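PDB 7C6O: cobalamin biosynthesis protein CobN from Mycobacterium tuberculosis, which probably serves as the large catalytic subunit of cobaltochelatase, which inserts cobalt into the corrin ring during cobalamin biosynthesis. Local coordinates for residues Y1149-D1154 with R1203-Q1208; W1163-L1168 with E1195-A1200; W176-R181 with L238-G243. One frame throughout, in Å; residues are numbered along the deposited sequence.

Contact 1 (Y1149-D1154 with R1203-Q1208); sequences YLFGYD and RGLWAQ
Leu1205 reaches from the loop after helix 1187-1203 into the angle between Phe1151 and Asp1154, which sit three residues apart on helix 1136-1157. Followed outward, its CB lies 3.3 Å from Asp1154 OD2, and its CG is still near that oxygen. The chain then forks. CD1 goes to the phenyl ring, 3.7 Å from Phe1151 CE1, while CD2 turns to the backbone and lies 3.8 Å from Asp1154 O. The leucine runs past the carboxylate in the opposite direction and crosses the ring at about a right angle.

Phe1151 gets there because its CG stands anti to the backbone N (chi1 176°), which swings the ring outward from its helix. At the ring's far edge passes Arg1203, with CD 4.0 Å from Phe1151 CZ and the guanidinium plane turned 63° from the ring. Its charged end is in a salt bridge with Glu1199.

Between the two sides a water lies 2.8 Å from Asp1154 OD1 and 2.7 Å from Leu1205 O, placed to bridge them, though it has more acceptors near it than protons to give. Asp1154 OD2 accepts a hydrogen bond from Tyr1165, and OD1 also takes the backbone N of Met1160, so the buried carboxylate is gripped at both oxygens. Gly1204 ends helix 1187-1203 in a Schellman motif, and the leucine that follows it docks on helix 1136-1157 in this C-terminal helical region.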
loop_
_atom_site.group_PDB
_atom_site.type_symbol
_atom_site.label_atom_id
_atom_site.label_comp_id
_atom_site.label_asym_id
_atom_site.label_seq_id
_atom_site.Cartn_x
_atom_site.Cartn_y
_atom_site.Cartn_z
ATOM N N TYR A 1149 -12.879 12.907 -14.370
ATOM C CA TYR A 1149 -12.125 11.713 -14.732
ATOM C C TYR A 1149 -12.532 11.194 -16.104
ATOM O O TYR A 1149 -11.688 10.696 -16.854
ATOM C CB TYR A 1149 -12.298 10.636 -13.658
ATOM C CG TYR A 1149 -11.897 11.112 -12.274
ATOM C CD1 TYR A 1149 -10.984 12.149 -12.113
ATOM C CD2 TYR A 1149 -12.442 10.536 -11.131
ATOM C CE1 TYR A 1149 -10.621 12.597 -10.856
ATOM C CE2 TYR A 1149 -12.081 10.978 -9.866
ATOM C CZ TYR A 1149 -11.172 12.007 -9.738
ATOM O OH TYR A 1149 -10.810 12.453 -8.485
ATOM N N LEU A 1150 -13.816 11.311 -16.455
ATOM C CA LEU A 1150 -14.219 11.053 -17.832
ATOM C C LEU A 1150 -13.520 12.011 -18.789
ATOM O O LEU A 1150 -13.047 11.599 -19.855
ATOM C CB LEU A 1150 -15.737 11.168 -17.970
ATOM C CG LEU A 1150 -16.555 10.026 -17.369
ATOM C CD1 LEU A 1150 -18.043 10.315 -17.505
ATOM C CD2 LEU A 1150 -16.201 8.701 -18.034
ATOM N N PHE A 1151 -13.438 13.291 -18.418
ATOM C CA PHE A 1151 -12.700 14.260 -19.222
ATOM C C PHE A 1151 -11.237 13.854 -19.357
ATOM O O PHE A 1151 -10.666 13.908 -20.453
ATOM C CB PHE A 1151 -12.820 15.653 -18.595
ATOM C CG PHE A 1151 -12.014 16.716 -19.300
ATOM C CD1 PHE A 1151 -12.562 17.443 -20.345
ATOM C CD2 PHE A 1151 -10.711 16.997 -18.909
ATOM C CE1 PHE A 1151 -11.828 18.424 -20.992
ATOM C CE2 PHE A 1151 -9.971 17.974 -19.553
ATOM C CZ PHE A 1151 -10.531 18.690 -20.595
ATOM N N GLY A 1152 -10.615 13.447 -18.247
ATOM C CA GLY A 1152 -9.221 13.032 -18.303
ATOM C C GLY A 1152 -8.998 11.857 -19.236
ATOM O O GLY A 1152 -8.042 11.840 -20.014
ATOM N N TYR A 1153 -9.889 10.865 -19.179
ATOM C CA TYR A 1153 -9.792 9.719 -20.077
ATOM C C TYR A 1153 -10.106 10.106 -21.517
ATOM O O TYR A 1153 -9.572 9.497 -22.451
ATOM C CB TYR A 1153 -10.741 8.618 -19.607
ATOM C CG TYR A 1153 -10.074 7.343 -19.136
ATOM C CD1 TYR A 1153 -10.469 6.735 -17.952
ATOM C CD2 TYR A 1153 -9.076 6.731 -19.886
ATOM C CE1 TYR A 1153 -9.882 5.563 -17.515
ATOM C CE2 TYR A 1153 -8.479 5.553 -19.457
ATOM C CZ TYR A 1153 -8.892 4.974 -18.269
ATOM O OH TYR A 1153 -8.319 3.803 -17.827
ATOM N N ASP A 1154 -10.977 11.100 -21.716
ATOM C CA ASP A 1154 -11.261 11.571 -23.068
ATOM C C ASP A 1154 -10.090 12.371 -23.623
ATOM O O ASP A 1154 -9.702 12.193 -24.784
ATOM C CB ASP A 1154 -12.540 12.413 -23.076
ATOM C CG ASP A 1154 -13.100 12.613 -24.478
ATOM O OD1 ASP A 1154 -12.922 11.714 -25.323
ATOM O OD2 ASP A 1154 -13.714 13.673 -24.735
ATOM N N ARG A 1203 -12.049 22.537 -26.336
ATOM C CA ARG A 1203 -10.963 21.748 -26.903
ATOM C C ARG A 1203 -11.402 20.876 -28.071
ATOM O O ARG A 1203 -10.546 20.273 -28.727
ATOM C CB ARG A 1203 -10.334 20.861 -25.824
ATOM C CG ARG A 1203 -9.706 21.621 -24.667
ATOM C CD ARG A 1203 -9.007 20.674 -23.699
ATOM N NE ARG A 1203 -8.375 21.392 -22.595
ATOM C CZ ARG A 1203 -7.129 21.852 -22.623
ATOM N NH1 ARG A 1203 -6.378 21.668 -23.700
ATOM N NH2 ARG A 1203 -6.633 22.500 -21.575
ATOM N N GLY A 1204 -12.700 20.784 -28.346
ATOM C CA GLY A 1204 -13.174 19.899 -29.385
ATOM C C GLY A 1204 -13.281 18.442 -28.989
ATOM O O GLY A 1204 -13.615 17.609 -29.842
ATOM N N LEU A 1205 -12.982 18.101 -27.731
ATOM C CA LEU A 1205 -13.246 16.748 -27.248
ATOM C C LEU A 1205 -14.736 16.440 -27.311
ATOM O O LEU A 1205 -15.138 15.312 -27.616
ATOM C CB LEU A 1205 -12.720 16.595 -25.822
ATOM C CG LEU A 1205 -11.208 16.756 -25.669
ATOM C CD1 LEU A 1205 -10.830 16.921 -24.201
ATOM C CD2 LEU A 1205 -10.494 15.564 -26.279
ATOM N N TRP A 1206 -15.561 17.435 -26.995
ATOM C CA TRP A 1206 -16.988 17.440 -27.302
ATOM C C TRP A 1206 -17.121 18.170 -28.631
ATOM O O TRP A 1206 -17.033 19.400 -28.689
ATOM C CB TRP A 1206 -17.756 18.124 -26.179
ATOM C CG TRP A 1206 -19.242 18.080 -26.285
ATOM C CD1 TRP A 1206 -19.987 17.490 -27.261
ATOM C CD2 TRP A 1206 -20.168 18.658 -25.361
ATOM N NE1 TRP A 1206 -21.326 17.667 -27.002
ATOM C CE2 TRP A 1206 -21.462 18.382 -25.840
ATOM C CE3 TRP A 1206 -20.027 19.381 -24.172
ATOM C CZ2 TRP A 1206 -22.609 18.803 -25.173
ATOM C CZ3 TRP A 1206 -21.167 19.802 -23.511
ATOM C CH2 TRP A 1206 -22.440 19.512 -24.014
ATOM N N ALA A 1207 -17.322 17.411 -29.712
ATOM C CA ALA A 1207 -17.066 17.938 -31.050
ATOM C C ALA A 1207 -18.160 18.887 -31.525
ATOM O O ALA A 1207 -17.863 19.953 -32.076
ATOM C CB ALA A 1207 -16.897 16.787 -32.044
ATOM N N GLN A 1208 -19.426 18.515 -31.344
ATOM C CA GLN A 1208 -20.556 19.262 -31.901
ATOM C C GLN A 1208 -21.628 19.494 -30.843
ATOM O O GLN A 1208 -22.738 18.956 -30.935
ATOM C CB GLN A 1208 -21.142 18.528 -33.107
ATOM C CG GLN A 1208 -20.224 18.482 -34.308
ATOM C CD GLN A 1208 -20.862 17.785 -35.490
ATOM O OE1 GLN A 1208 -21.303 16.639 -35.387
ATOM N NE2 GLN A 1208 -20.927 18.481 -36.619
HETATM O O HOH W 1 -14.035 12.846 -27.583
#

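Contact 2 (W1163-L1168 with E1195-A1200)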
loop_
_atom_site.group_PDB
_atom_site.type_symbol
_atom_site.label_atom_id
_atom_site.label_comp_id
_atom_site.label_asym_id
_atom_site.label_seq_id
_atom_site.Cartn_x
_atom_site.Cartn_y
_atom_site.Cartn_z
ATOM N N TRP A 1163 -22.722 12.083 -27.752
ATOM C CA TRP A 1163 -23.989 11.765 -27.098
ATOM C C TRP A 1163 -23.805 11.543 -25.601
ATOM O O TRP A 1163 -24.739 11.763 -24.821
ATOM C CB TRP A 1163 -24.644 10.541 -27.755
ATOM C CG TRP A 1163 -24.014 9.208 -27.432
ATOM C CD1 TRP A 1163 -23.082 8.539 -28.173
ATOM C CD2 TRP A 1163 -24.299 8.374 -26.299
ATOM N NE1 TRP A 1163 -22.760 7.346 -27.564
ATOM C CE2 TRP A 1163 -23.494 7.222 -26.414
ATOM C CE3 TRP A 1163 -25.150 8.495 -25.195
ATOM C CZ2 TRP A 1163 -23.516 6.200 -25.469
ATOM C CZ3 TRP A 1163 -25.170 7.482 -24.258
ATOM C CH2 TRP A 1163 -24.354 6.350 -24.399
ATOM N N MET A 1164 -22.610 11.130 -25.177
ATOM C CA MET A 1164 -22.361 10.958 -23.751
ATOM C C MET A 1164 -22.168 12.300 -23.052
ATOM O O MET A 1164 -22.635 12.483 -21.923
ATOM C CB MET A 1164 -21.154 10.046 -23.545
ATOM C CG MET A 1164 -21.344 8.696 -24.212
ATOM S SD MET A 1164 -19.840 7.734 -24.408
ATOM C CE MET A 1164 -19.446 7.371 -22.698
ATOM N N TYR A 1165 -21.494 13.251 -23.708
ATOM C CA TYR A 1165 -21.405 14.602 -23.160
ATOM C C TYR A 1165 -22.783 15.241 -23.046
ATOM O O TYR A 1165 -23.069 15.950 -22.073
ATOM C CB TYR A 1165 -20.496 15.471 -24.028
ATOM C CG TYR A 1165 -19.018 15.347 -23.732
ATOM C CD1 TYR A 1165 -18.484 15.819 -22.540
ATOM C CD2 TYR A 1165 -18.152 14.786 -24.661
ATOM C CE1 TYR A 1165 -17.129 15.715 -22.273
ATOM C CE2 TYR A 1165 -16.793 14.679 -24.405
ATOM C CZ TYR A 1165 -16.289 15.145 -23.211
ATOM O OH TYR A 1165 -14.937 15.041 -22.956
ATOM N N GLU A 1166 -23.646 15.016 -24.039
ATOM C CA GLU A 1166 -25.004 15.548 -23.978
ATOM C C GLU A 1166 -25.749 14.998 -22.769
ATOM O O GLU A 1166 -26.381 15.751 -22.020
ATOM C CB GLU A 1166 -25.761 15.220 -25.265
ATOM C CG GLU A 1166 -25.225 15.920 -26.500
ATOM C CD GLU A 1166 -25.977 15.533 -27.766
ATOM O OE1 GLU A 1166 -26.761 14.559 -27.732
ATOM O OE2 GLU A 1166 -25.779 16.204 -28.799
ATOM N N GLN A 1167 -25.681 13.680 -22.561
ATOM C CA GLN A 1167 -26.394 13.079 -21.439
ATOM C C GLN A 1167 -25.774 13.484 -20.110
ATOM O O GLN A 1167 -26.491 13.722 -19.131
ATOM C CB GLN A 1167 -26.419 11.560 -21.587
ATOM C CG GLN A 1167 -27.235 11.088 -22.777
ATOM C CD GLN A 1167 -28.664 11.599 -22.733
ATOM O OE1 GLN A 1167 -29.339 11.495 -21.707
ATOM N NE2 GLN A 1167 -29.132 12.160 -23.847
ATOM N N LEU A 1168 -24.443 13.561 -20.055
ATOM C CA LEU A 1168 -23.777 14.017 -18.840
ATOM C C LEU A 1168 -24.208 15.436 -18.483
ATOM O O LEU A 1168 -24.524 15.728 -17.323
ATOM C CB LEU A 1168 -22.260 13.937 -19.020
ATOM C CG LEU A 1168 -21.387 14.092 -17.777
ATOM C CD1 LEU A 1168 -21.712 13.006 -16.762
ATOM C CD2 LEU A 1168 -19.918 14.047 -18.164
ATOM N N GLU A 1195 -17.776 24.259 -15.896
ATOM C CA GLU A 1195 -16.519 24.714 -16.478
ATOM C C GLU A 1195 -15.836 23.597 -17.258
ATOM O O GLU A 1195 -15.332 23.820 -18.366
ATOM C CB GLU A 1195 -15.603 25.242 -15.377
ATOM C CG GLU A 1195 -14.717 26.393 -15.804
ATOM C CD GLU A 1195 -13.882 26.928 -14.659
ATOM O OE1 GLU A 1195 -13.139 26.134 -14.045
ATOM O OE2 GLU A 1195 -13.981 28.136 -14.365
ATOM N N ARG A 1196 -15.811 22.383 -16.699
ATOM C CA ARG A 1196 -15.121 21.285 -17.369
ATOM C C ARG A 1196 -15.831 20.882 -18.657
ATOM O O ARG A 1196 -15.177 20.583 -19.663
ATOM C CB ARG A 1196 -14.992 20.084 -16.431
ATOM C CG ARG A 1196 -14.067 18.998 -16.965
ATOM C CD ARG A 1196 -12.615 19.444 -16.915
ATOM N NE ARG A 1196 -12.079 19.362 -15.559
ATOM C CZ ARG A 1196 -10.880 19.806 -15.199
ATOM N NH1 ARG A 1196 -10.083 20.377 -16.095
ATOM N NH2 ARG A 1196 -10.477 19.680 -13.944
ATOM N N LEU A 1197 -17.165 20.865 -18.648
ATOM C CA LEU A 1197 -17.897 20.516 -19.862
ATOM C C LEU A 1197 -17.709 21.579 -20.937
ATOM O O LEU A 1197 -17.569 21.256 -22.123
ATOM C CB LEU A 1197 -19.377 20.311 -19.540
ATOM C CG LEU A 1197 -19.670 19.116 -18.625
ATOM C CD1 LEU A 1197 -21.033 19.243 -17.962
ATOM C CD2 LEU A 1197 -19.573 17.809 -19.407
ATOM N N LEU A 1198 -17.680 22.854 -20.541
ATOM C CA LEU A 1198 -17.350 23.906 -21.492
ATOM C C LEU A 1198 -15.912 23.788 -21.984
ATOM O O LEU A 1198 -15.628 24.135 -23.136
ATOM C CB LEU A 1198 -17.598 25.277 -20.863
ATOM C CG LEU A 1198 -19.069 25.671 -20.756
ATOM C CD1 LEU A 1198 -19.247 26.815 -19.776
ATOM C CD2 LEU A 1198 -19.611 26.052 -22.126
ATOM N N GLU A 1199 -14.997 23.297 -21.140
ATOM C CA GLU A 1199 -13.631 23.068 -21.606
ATOM C C GLU A 1199 -13.582 21.950 -22.641
ATOM O O GLU A 1199 -12.836 22.042 -23.625
ATOM C CB GLU A 1199 -12.702 22.745 -20.432
ATOM C CG GLU A 1199 -11.270 22.429 -20.874
ATOM C CD GLU A 1199 -10.359 22.007 -19.732
ATOM O OE1 GLU A 1199 -9.166 21.750 -20.001
ATOM O OE2 GLU A 1199 -10.829 21.928 -18.577
ATOM N N ALA A 1200 -14.366 20.887 -22.441
ATOM C CA ALA A 1200 -14.408 19.814 -23.430
ATOM C C ALA A 1200 -14.911 20.329 -24.773
ATOM O O ALA A 1200 -14.405 19.933 -25.829
ATOM C CB ALA A 1200 -15.285 18.666 -22.929
#
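The ring of Tyr1165 lies between helices 1162-1174 and 1187-1203, meeting Leu1197 CD2 at its edge, in the plane of the ring; Trp1206, from the loop beyond the second helix, stacks on it. Trp1163, turned to another side of the same helix as the tyrosine, carries Met1164 CG over the centre of one face, 3.4 Å above the plane. The two helices form a nearly antiparallel pair within an all-helical part of the chain. Over these short segments their axes are 159° apart in direction and come no closer than 11.5 Å, a spacing spanned by Tyr1165 together with Leu1197.

Ala1200 lies against the ring. Ala1200 CB is 3.5 Å from Tyr1165 CE1, obliquely to the ring, and nearly as close to CZ and OH, the OH being bonded to Asp1154.

Leu1197 sets off to one side of the interface, but its CG lies anti to the carbonyl carbon (chi1 -65°), and the branch returns to it. CD2 is the atom that touches, 3.9 Å from Tyr1165 CD1 and, for one of the two conformers of Leu1168, 4.0 Å from Leu1168 CD2. Away from this apolar seam, Arg1196 and Glu1199 pair one turn apart on their own helix: Arg1196 NH1 reaches Glu1199 OE2 at 3.0 Å on the syn side of the carboxylate, with an N-H...O angle of 143°.

Contact 3 (W176-R181 with L238-G243); sequences WGVLER and LERLGG
An edge strand of a mixed beta sheet and a helix packed on that sheet meet here: strand 176-178 is outermost in its sheet within the chain. Arg240 makes the whole contact from the helix side, its aliphatic part against Trp176 and its guanidinium end beside Val178. Arg240 CB lies 4.0 Å from Trp176 CH2, and CG is 4.1 Å from Trp176 CZ3, so the six-membered end of the indole does the touching. The two side chains cross at about a right angle, with the ring and guanidinium planes 78° apart.

A bend at chi2 (68°) turns the arginine chain along the strand, bringing NH2 to 4.1 Å from Val178 CG2. This last approach is loose. Glu180 carries the opposite charge but stays 6.4 Å away, measured from its OE2 to Arg240 NH2, too far for a salt bridge, although a weak electrostatic attraction is possible.

Strand 176-178 is tied to strand 221-227 by backbone bonds, Gly177 with Tyr226 among them, and Arg240 also rests on Leu223 of that strand. Helix 235-241 is the connection of a beta-alpha-beta crossover between parallel strands 221-227 and 246-249 of an alpha/beta fold, with Arg240 reaching out to the edge strand.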
loop_
_atom_site.group_PDB
_atom_site.type_symbol
_atom_site.label_atom_id
_atom_site.label_comp_id
_atom_site.label_asym_id
_atom_site.label_seq_id
_atom_site.Cartn_x
_atom_site.Cartn_y
_atom_site.Cartn_z
ATOM N N TRP A 176 16.070 -13.691 29.054
ATOM C CA TRP A 176 15.692 -12.293 28.916
ATOM C C TRP A 176 16.196 -11.545 30.141
ATOM O O TRP A 176 16.441 -12.139 31.192
ATOM C CB TRP A 176 14.175 -12.129 28.771
ATOM C CG TRP A 176 13.432 -12.377 30.049
ATOM C CD1 TRP A 176 12.979 -13.577 30.516
ATOM C CD2 TRP A 176 13.061 -11.399 31.026
ATOM N NE1 TRP A 176 12.346 -13.405 31.725
ATOM C CE2 TRP A 176 12.384 -12.077 32.061
ATOM C CE3 TRP A 176 13.235 -10.015 31.128
ATOM C CZ2 TRP A 176 11.882 -11.419 33.180
ATOM C CZ3 TRP A 176 12.735 -9.363 32.243
ATOM C CH2 TRP A 176 12.067 -10.065 33.253
ATOM N N GLY A 177 16.346 -10.234 30.003
ATOM C CA GLY A 177 16.799 -9.447 31.136
ATOM C C GLY A 177 16.820 -7.973 30.805
ATOM O O GLY A 177 16.431 -7.546 29.713
ATOM N N VAL A 178 17.293 -7.198 31.778
ATOM C CA VAL A 178 17.337 -5.744 31.695
ATOM C C VAL A 178 18.765 -5.305 31.413
ATOM O O VAL A 178 19.724 -5.892 31.931
ATOM C CB VAL A 178 16.815 -5.103 32.996
ATOM C CG1 VAL A 178 16.573 -3.611 32.801
ATOM C CG2 VAL A 178 15.550 -5.801 33.468
ATOM N N LEU A 179 18.912 -4.275 30.580
ATOM C CA LEU A 179 20.184 -3.577 30.444
ATOM C C LEU A 179 20.283 -2.575 31.586
ATOM O O LEU A 179 19.556 -1.577 31.611
ATOM C CB LEU A 179 20.282 -2.885 29.087
ATOM C CG LEU A 179 21.582 -2.123 28.819
ATOM C CD1 LEU A 179 22.772 -3.072 28.794
ATOM C CD2 LEU A 179 21.491 -1.337 27.520
ATOM N N GLU A 180 21.169 -2.843 32.543
ATOM C CA GLU A 180 21.237 -2.012 33.737
ATOM C C GLU A 180 21.850 -0.656 33.409
ATOM O O GLU A 180 22.933 -0.572 32.820
ATOM C CB GLU A 180 22.037 -2.714 34.833
ATOM C CG GLU A 180 21.383 -3.992 35.353
ATOM C CD GLU A 180 20.031 -3.746 36.006
ATOM O OE1 GLU A 180 19.778 -2.612 36.469
ATOM O OE2 GLU A 180 19.216 -4.691 36.059
ATOM N N ARG A 181 21.144 0.405 33.784
ATOM C CA ARG A 181 21.558 1.779 33.559
ATOM C C ARG A 181 21.195 2.594 34.789
ATOM O O ARG A 181 20.272 2.227 35.525
ATOM C CB ARG A 181 20.870 2.387 32.325
ATOM C CG ARG A 181 21.059 1.605 31.038
ATOM C CD ARG A 181 20.224 2.190 29.906
ATOM N NE ARG A 181 20.690 3.513 29.496
ATOM C CZ ARG A 181 20.104 4.657 29.833
ATOM N NH1 ARG A 181 19.013 4.656 30.588
ATOM N NH2 ARG A 181 20.607 5.807 29.408
ATOM N N LEU A 238 6.711 -10.882 29.811
ATOM C CA LEU A 238 5.440 -10.207 29.577
ATOM C C LEU A 238 4.978 -9.463 30.824
ATOM O O LEU A 238 4.409 -8.370 30.726
ATOM C CB LEU A 238 4.388 -11.218 29.122
ATOM C CG LEU A 238 4.660 -11.870 27.765
ATOM C CD1 LEU A 238 3.672 -12.990 27.494
ATOM C CD2 LEU A 238 4.606 -10.828 26.656
ATOM N N GLU A 239 5.222 -10.037 32.005
ATOM C CA GLU A 239 4.907 -9.338 33.248
ATOM C C GLU A 239 5.692 -8.037 33.354
ATOM O O GLU A 239 5.137 -6.990 33.706
ATOM C CB GLU A 239 5.207 -10.233 34.452
ATOM C CG GLU A 239 4.369 -11.494 34.545
ATOM C CD GLU A 239 4.663 -12.282 35.808
ATOM O OE1 GLU A 239 5.145 -11.674 36.787
ATOM O OE2 GLU A 239 4.420 -13.508 35.820
ATOM N N ARG A 240 6.992 -8.089 33.053
ATOM C CA ARG A 240 7.824 -6.895 33.133
ATOM C C ARG A 240 7.329 -5.820 32.174
ATOM O O ARG A 240 7.333 -4.629 32.509
ATOM C CB ARG A 240 9.280 -7.254 32.838
ATOM C CG ARG A 240 10.283 -6.185 33.231
ATOM C CD ARG A 240 10.359 -6.029 34.741
ATOM N NE ARG A 240 11.606 -5.395 35.160
ATOM C CZ ARG A 240 11.778 -4.082 35.276
ATOM N NH1 ARG A 240 10.779 -3.253 35.006
ATOM N NH2 ARG A 240 12.950 -3.597 35.664
ATOM N N LEU A 241 6.879 -6.224 30.983
ATOM C CA LEU A 241 6.335 -5.292 30.003
ATOM C C LEU A 241 5.016 -4.672 30.442
ATOM O O LEU A 241 4.595 -3.676 29.846
ATOM C CB LEU A 241 6.150 -5.998 28.658
ATOM C CG LEU A 241 7.450 -6.302 27.915
ATOM C CD1 LEU A 241 7.189 -7.168 26.692
ATOM C CD2 LEU A 241 8.141 -5.004 27.524
ATOM N N GLY A 242 4.355 -5.231 31.457
ATOM C CA GLY A 242 3.159 -4.602 31.989
ATOM C C GLY A 242 3.412 -3.244 32.611
ATOM O O GLY A 242 2.473 -2.454 32.759
ATOM N N GLY A 243 4.657 -2.954 32.983
ATOM C CA GLY A 243 5.019 -1.655 33.503
ATOM C C GLY A 243 5.351 -0.612 32.464
ATOM O O GLY A 243 5.646 0.533 32.818
#

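Contacts 1 and 2 belong to one helical cluster, their centres 7 Å apart; contact 2 uses helix 1187-1203, and contact 1 its C-terminal end and the loop that follows. They join directly: Tyr1165 OH lies 2.6 Å from Asp1154 OD2, and Trp1206 N 3.0 Å from Ala1200 O. Contact 2 is buried and apolar across its interface, whereas contact 1, partly buried, adds a carboxylate and a water between the two sides to its hydrocarbon packing. Contact 3 lies on the other side of the chain's centre, its own centre about 65 Å from that of contact 1. There a surface arginine spans strand and helix of an alpha/beta fold by loose contacts, without the polar anchoring seen around Asp1154.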